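Local atomic coordinates of possible sortase-like protein (Corynebacterium diphtheriae, PDB entry 5UUS), a protein that probably acts as a membrane-anchored class E sortase, a cysteine transpeptidase with likely hydrolase activity at the bacterial cell surface. Residues Glu39-Met44 and Pro70-Asp75; Leu104-Ala109 and Tyr134-Gly139. All blocks are in the same frame, centred on the assembly; numbering follows the deposited sequence.

Interaction 1 of 2, residues Glu39-Met44 and Pro70-Asp75; sequences EAFARM and PGHYND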
loop_
_atom_site.group_PDB
_atom_site.type_symbol
_atom_site.label_atom_id
_atom_site.label_comp_id
_atom_site.label_asym_id
_atom_site.label_seq_id
_atom_site.Cartn_x
_atom_site.Cartn_y
_atom_site.Cartn_z
ATOM N N GLU A 39 13.380 8.563 8.467
ATOM C CA GLU A 39 12.378 9.458 9.050
ATOM C C GLU A 39 10.969 9.121 8.583
ATOM O O GLU A 39 10.789 8.575 7.495
ATOM C CB GLU A 39 12.695 10.919 8.698
ATOM C CG GLU A 39 14.045 11.380 9.251
ATOM C CD GLU A 39 14.167 11.229 10.773
ATOM O OE1 GLU A 39 13.202 11.560 11.500
ATOM O OE2 GLU A 39 15.236 10.778 11.243
ATOM N N ALA A 40 9.981 9.460 9.414
ATOM C CA ALA A 40 8.573 9.271 9.079
ATOM C C ALA A 40 8.149 10.272 8.035
ATOM O O ALA A 40 8.388 11.458 8.197
ATOM C CB ALA A 40 7.701 9.412 10.311
ATOM N N PHE A 41 7.526 9.814 6.958
ATOM C CA PHE A 41 7.092 10.755 5.905
ATOM C C PHE A 41 5.631 10.523 5.545
ATOM O O PHE A 41 5.070 11.227 4.706
ATOM C CB PHE A 41 7.951 10.611 4.647
ATOM C CG PHE A 41 7.780 9.284 3.942
ATOM C CD1 PHE A 41 8.467 8.154 4.383
ATOM C CD2 PHE A 41 6.939 9.171 2.849
ATOM C CE1 PHE A 41 8.307 6.923 3.757
ATOM C CE2 PHE A 41 6.771 7.944 2.208
ATOM C CZ PHE A 41 7.464 6.819 2.664
ATOM N N ALA A 42 5.015 9.508 6.157
ATOM C CA ALA A 42 3.622 9.206 5.840
ATOM C C ALA A 42 2.941 8.475 6.976
ATOM O O ALA A 42 3.587 8.039 7.929
ATOM C CB ALA A 42 3.518 8.387 4.555
ATOM N N ARG A 43 1.624 8.370 6.870
ATOM C CA ARG A 43 0.833 7.692 7.867
ATOM C C ARG A 43 -0.185 6.808 7.167
ATOM O O ARG A 43 -0.788 7.227 6.181
ATOM C CB ARG A 43 0.144 8.695 8.771
ATOM C CG ARG A 43 -0.648 8.064 9.872
ATOM C CD ARG A 43 -1.204 9.131 10.790
ATOM N NE ARG A 43 -0.157 9.907 11.443
ATOM C CZ ARG A 43 -0.227 11.218 11.649
ATOM N NH1 ARG A 43 -1.285 11.901 11.225
ATOM N NH2 ARG A 43 0.768 11.849 12.263
ATOM N N MET A 44 -0.382 5.589 7.669
ATOM C CA MET A 44 -1.385 4.712 7.051
ATOM C C MET A 44 -2.484 4.306 8.021
ATOM O O MET A 44 -2.241 4.121 9.212
ATOM C CB MET A 44 -0.738 3.450 6.443
ATOM C CG MET A 44 -0.013 2.526 7.427
ATOM S SD MET A 44 0.582 1.012 6.585
ATOM C CE MET A 44 -0.939 0.115 6.316
ATOM N N PRO A 70 5.704 0.397 9.954
ATOM C CA PRO A 70 6.165 -0.006 8.620
ATOM C C PRO A 70 7.283 0.892 8.088
ATOM O O PRO A 70 7.365 2.076 8.456
ATOM C CB PRO A 70 4.908 0.120 7.760
ATOM C CG PRO A 70 3.775 0.103 8.729
ATOM C CD PRO A 70 4.268 0.724 9.971
ATOM N N GLY A 71 8.139 0.329 7.237
ATOM C CA GLY A 71 9.145 1.107 6.525
ATOM C C GLY A 71 8.942 0.977 5.022
ATOM O O GLY A 71 8.537 -0.083 4.541
ATOM N N HIS A 72 9.232 2.047 4.283
ATOM C CA HIS A 72 9.165 2.063 2.817
ATOM C C HIS A 72 10.429 1.458 2.202
ATOM O O HIS A 72 11.527 1.844 2.571
ATOM C CB HIS A 72 8.962 3.509 2.327
ATOM C CG HIS A 72 8.975 3.676 0.837
ATOM N ND1 HIS A 72 9.871 4.508 0.192
ATOM C CD2 HIS A 72 8.186 3.147 -0.135
ATOM C CE1 HIS A 72 9.640 4.476 -1.114
ATOM N NE2 HIS A 72 8.626 3.655 -1.339
ATOM N N TYR A 73 10.285 0.482 1.289
ATOM C CA TYR A 73 11.413 0.026 0.486
ATOM C C TYR A 73 11.941 1.192 -0.385
ATOM O O TYR A 73 11.250 1.674 -1.276
ATOM C CB TYR A 73 11.021 -1.153 -0.412
ATOM C CG TYR A 73 10.708 -2.469 0.313
ATOM C CD1 TYR A 73 11.707 -3.405 0.555
ATOM C CD2 TYR A 73 9.423 -2.774 0.689
ATOM C CE1 TYR A 73 11.419 -4.628 1.186
ATOM C CE2 TYR A 73 9.113 -3.993 1.340
ATOM C CZ TYR A 73 10.122 -4.912 1.571
ATOM O OH TYR A 73 9.811 -6.110 2.195
ATOM N N ASN A 74 13.178 1.595 -0.145
ATOM C CA ASN A 74 13.770 2.791 -0.751
ATOM C C ASN A 74 13.652 2.963 -2.262
ATOM O O ASN A 74 13.442 4.070 -2.770
ATOM C CB ASN A 74 15.251 2.832 -0.398
ATOM C CG ASN A 74 15.478 2.947 1.069
ATOM O OD1 ASN A 74 15.728 1.953 1.748
ATOM N ND2 ASN A 74 15.370 4.165 1.587
ATOM N N ASP A 75 13.831 1.892 -3.010
ATOM C CA ASP A 75 13.828 2.084 -4.459
ATOM C C ASP A 75 12.438 1.919 -5.092
ATOM O O ASP A 75 12.328 1.829 -6.297
ATOM C CB ASP A 75 14.836 1.131 -5.106
ATOM C CG ASP A 75 16.268 1.407 -4.647
ATOM O OD1 ASP A 75 16.629 2.604 -4.523
ATOM O OD2 ASP A 75 17.023 0.435 -4.397
#
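F41 reaches H72 with the outer end of its ring: CZ lies 3.6 Å from H72 CB, which sits at the ring's edge close to its plane, and 3.9 Å from H72 CG. The two rings make an offset edge-to-face pair, F41 giving its edge to the imidazole face, with centroids 5.7 Å apart and planes at 68°. The F41 chi1 of 67°, which holds CG between the backbone N and the carbonyl carbon, sends the phenyl off the strand toward H72. The imidazole itself is pinned at both nitrogens, ND1 by E59 and NE2 by the backbone oxygen of Q77, which should fix its rotation. Between the two segments runs strand 54-59 of the sortase beta-barrel, pairing antiparallel with 40-45 and parallel with 71-72, so these side chains meet across an intervening strand. F41 and A42 both face I57 there, a classic beta bulge. The second touch is looser: M44 SD lies 4.0 Å from P70 CG, buried yet a single apolar approach; the P70 side chain is about 8 Å from that of H90, the predicted proton donor/acceptor. H72, M44 and P70 are buried, whereas F41, which also rests on P35 and L78, is partly exposed to solvent.

Interaction 2 of 2, residues Leu104-Ala109 and Tyr134-Gly139; sequences LNVCDA and YDEAMG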
loop_
_atom_site.group_PDB
_atom_site.type_symbol
_atom_site.label_atom_id
_atom_site.label_comp_id
_atom_site.label_asym_id
_atom_site.label_seq_id
_atom_site.Cartn_x
_atom_site.Cartn_y
_atom_site.Cartn_z
ATOM N N LEU A 104 -7.685 -9.071 5.917
ATOM C CA LEU A 104 -8.182 -8.141 4.886
ATOM C C LEU A 104 -8.937 -8.869 3.777
ATOM O O LEU A 104 -8.592 -9.995 3.404
ATOM C CB LEU A 104 -7.038 -7.344 4.280
ATOM C CG LEU A 104 -6.380 -6.315 5.201
ATOM C CD1 LEU A 104 -5.083 -5.819 4.591
ATOM C CD2 LEU A 104 -7.299 -5.148 5.443
ATOM N N ASN A 105 -9.990 -8.240 3.269
ATOM C CA ASN A 105 -10.717 -8.790 2.126
ATOM C C ASN A 105 -10.611 -7.865 0.945
ATOM O O ASN A 105 -10.291 -6.682 1.122
ATOM C CB ASN A 105 -12.184 -9.013 2.461
ATOM C CG ASN A 105 -12.375 -9.883 3.679
ATOM O OD1 ASN A 105 -13.102 -9.515 4.608
ATOM N ND2 ASN A 105 -11.701 -11.027 3.701
ATOM N N VAL A 106 -10.897 -8.387 -0.251
ATOM C CA VAL A 106 -10.891 -7.557 -1.455
ATOM C C VAL A 106 -11.750 -6.313 -1.230
ATOM O O VAL A 106 -12.796 -6.389 -0.594
ATOM C CB VAL A 106 -11.398 -8.325 -2.699
ATOM C CG1 VAL A 106 -12.768 -8.904 -2.446
ATOM C CG2 VAL A 106 -11.446 -7.401 -3.934
ATOM N N CYS A 107 -11.245 -5.170 -1.700
ATOM C CA CYS A 107 -11.915 -3.866 -1.655
ATOM C C CYS A 107 -11.807 -3.152 -0.301
ATOM O O CYS A 107 -12.181 -1.983 -0.189
ATOM C CB CYS A 107 -13.389 -4.004 -2.078
ATOM S SG CYS A 107 -13.623 -4.168 -3.878
ATOM N N ASP A 108 -11.284 -3.828 0.719
ATOM C CA ASP A 108 -10.926 -3.146 1.966
ATOM C C ASP A 108 -9.950 -1.979 1.657
ATOM O O ASP A 108 -9.019 -2.143 0.856
ATOM C CB ASP A 108 -10.272 -4.123 2.960
ATOM C CG ASP A 108 -11.276 -5.012 3.672
ATOM O OD1 ASP A 108 -12.501 -4.777 3.555
ATOM O OD2 ASP A 108 -10.823 -5.932 4.387
ATOM N N ALA A 109 -10.162 -0.823 2.299
ATOM C CA ALA A 109 -9.356 0.383 2.047
ATOM C C ALA A 109 -8.082 0.413 2.876
ATOM O O ALA A 109 -8.077 0.032 4.054
ATOM C CB ALA A 109 -10.185 1.656 2.334
ATOM N N TYR A 134 -13.518 -10.652 -11.533
ATOM C CA TYR A 134 -14.094 -9.470 -12.145
ATOM C C TYR A 134 -15.198 -8.882 -11.275
ATOM O O TYR A 134 -15.209 -7.693 -10.973
ATOM C CB TYR A 134 -14.654 -9.809 -13.527
ATOM C CG TYR A 134 -15.228 -8.605 -14.249
ATOM C CD1 TYR A 134 -16.596 -8.408 -14.328
ATOM C CD2 TYR A 134 -14.391 -7.657 -14.838
ATOM C CE1 TYR A 134 -17.116 -7.315 -14.992
ATOM C CE2 TYR A 134 -14.902 -6.562 -15.504
ATOM C CZ TYR A 134 -16.268 -6.392 -15.577
ATOM O OH TYR A 134 -16.797 -5.302 -16.237
ATOM N N ASP A 135 -16.135 -9.731 -10.879
ATOM C CA ASP A 135 -17.239 -9.296 -10.050
ATOM C C ASP A 135 -16.739 -8.715 -8.731
ATOM O O ASP A 135 -17.290 -7.736 -8.228
ATOM C CB ASP A 135 -18.198 -10.458 -9.779
ATOM C CG ASP A 135 -18.880 -10.966 -11.039
ATOM O OD1 ASP A 135 -19.044 -10.185 -12.009
ATOM O OD2 ASP A 135 -19.265 -12.157 -11.043
ATOM N N GLU A 136 -15.703 -9.313 -8.164
ATOM C CA GLU A 136 -15.171 -8.784 -6.909
ATOM C C GLU A 136 -14.501 -7.426 -7.131
ATOM O O GLU A 136 -14.628 -6.507 -6.305
ATOM C CB GLU A 136 -14.190 -9.768 -6.273
ATOM C CG GLU A 136 -14.870 -11.016 -5.734
ATOM C CD GLU A 136 -13.893 -12.055 -5.229
ATOM O OE1 GLU A 136 -12.667 -11.845 -5.354
ATOM O OE2 GLU A 136 -14.359 -13.092 -4.715
ATOM N N ALA A 137 -13.802 -7.301 -8.252
ATOM C CA ALA A 137 -13.106 -6.071 -8.570
ATOM C C ALA A 137 -14.100 -4.958 -8.887
ATOM O O ALA A 137 -13.878 -3.788 -8.543
ATOM C CB ALA A 137 -12.152 -6.299 -9.716
ATOM N N MET A 138 -15.220 -5.328 -9.497
ATOM C CA MET A 138 -16.271 -4.364 -9.829
ATOM C C MET A 138 -16.931 -3.741 -8.599
ATOM O O MET A 138 -17.641 -2.759 -8.714
ATOM C CB MET A 138 -17.345 -5.023 -10.699
ATOM C CG MET A 138 -16.919 -5.208 -12.142
ATOM S SD MET A 138 -16.621 -3.626 -12.934
ATOM C CE MET A 138 -18.153 -2.780 -12.564
ATOM N N GLY A 139 -16.680 -4.312 -7.429
ATOM C CA GLY A 139 -17.199 -3.765 -6.192
ATOM C C GLY A 139 -16.570 -2.445 -5.754
ATOM O O GLY A 139 -17.185 -1.709 -4.983
#
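C107 and V106, the two central residues of a type II beta turn from N105 to D108, meet E136 of helix 130-137 and G139 beyond it. The sulfur makes van der Waals contact with backbone atoms: C107 SG lies 3.5 Å from the carbonyl O of E136 and 3.9 Å from G139 C. With chi1 at -77°, SG stands anti to the carbonyl carbon of C107 and faces the chain just ahead of C140, its disulfide partner. V106 adds methyl contacts, its branches dividing the work: CG1 lies 4.1 Å from E136 OE1 and CG2 lies 4.1 Å from E136 O, the two side chains crossing at about a right angle. The carboxylate's polar partner is S128, which bonds OE1. The hydrogen bonds lie within each segment: G139 N donates to E136 O at 3.2 Å, D108 N donates to N105 O at 3.0 Å, and N105 N gives a nearly straight bond (179°) to D108 OD2, arriving from above the carboxylate plane at 2.7 Å. With only van der Waals contacts of methyl groups and sulfur against E136 and G139 between the segments, the covalent C107-C140 link probably does most to hold turn and helix end together.

In the fold
From the N terminus the chain enters strand 40-45, turns back as strand 54-59, and returns through a long loop to strand 71-72; interaction 1 closes this excursion, joining the two strands that flank 54-59. The chain then runs through strand 83-88 and the loop carrying H90, the predicted active-site histidine, before reaching 104-109. Interaction 2 opens there and closes after the hairpin of strands 109-114 and 117-123 and most of helix 130-137, tying a loop of the barrel to the helical region 130-151. The two closures follow in series, neither nested nor crossed. Their centres are 25 Å apart, on opposite sides of the chain's centre, and strand 109-114, which pairs with 40-45, connects them through the sheet.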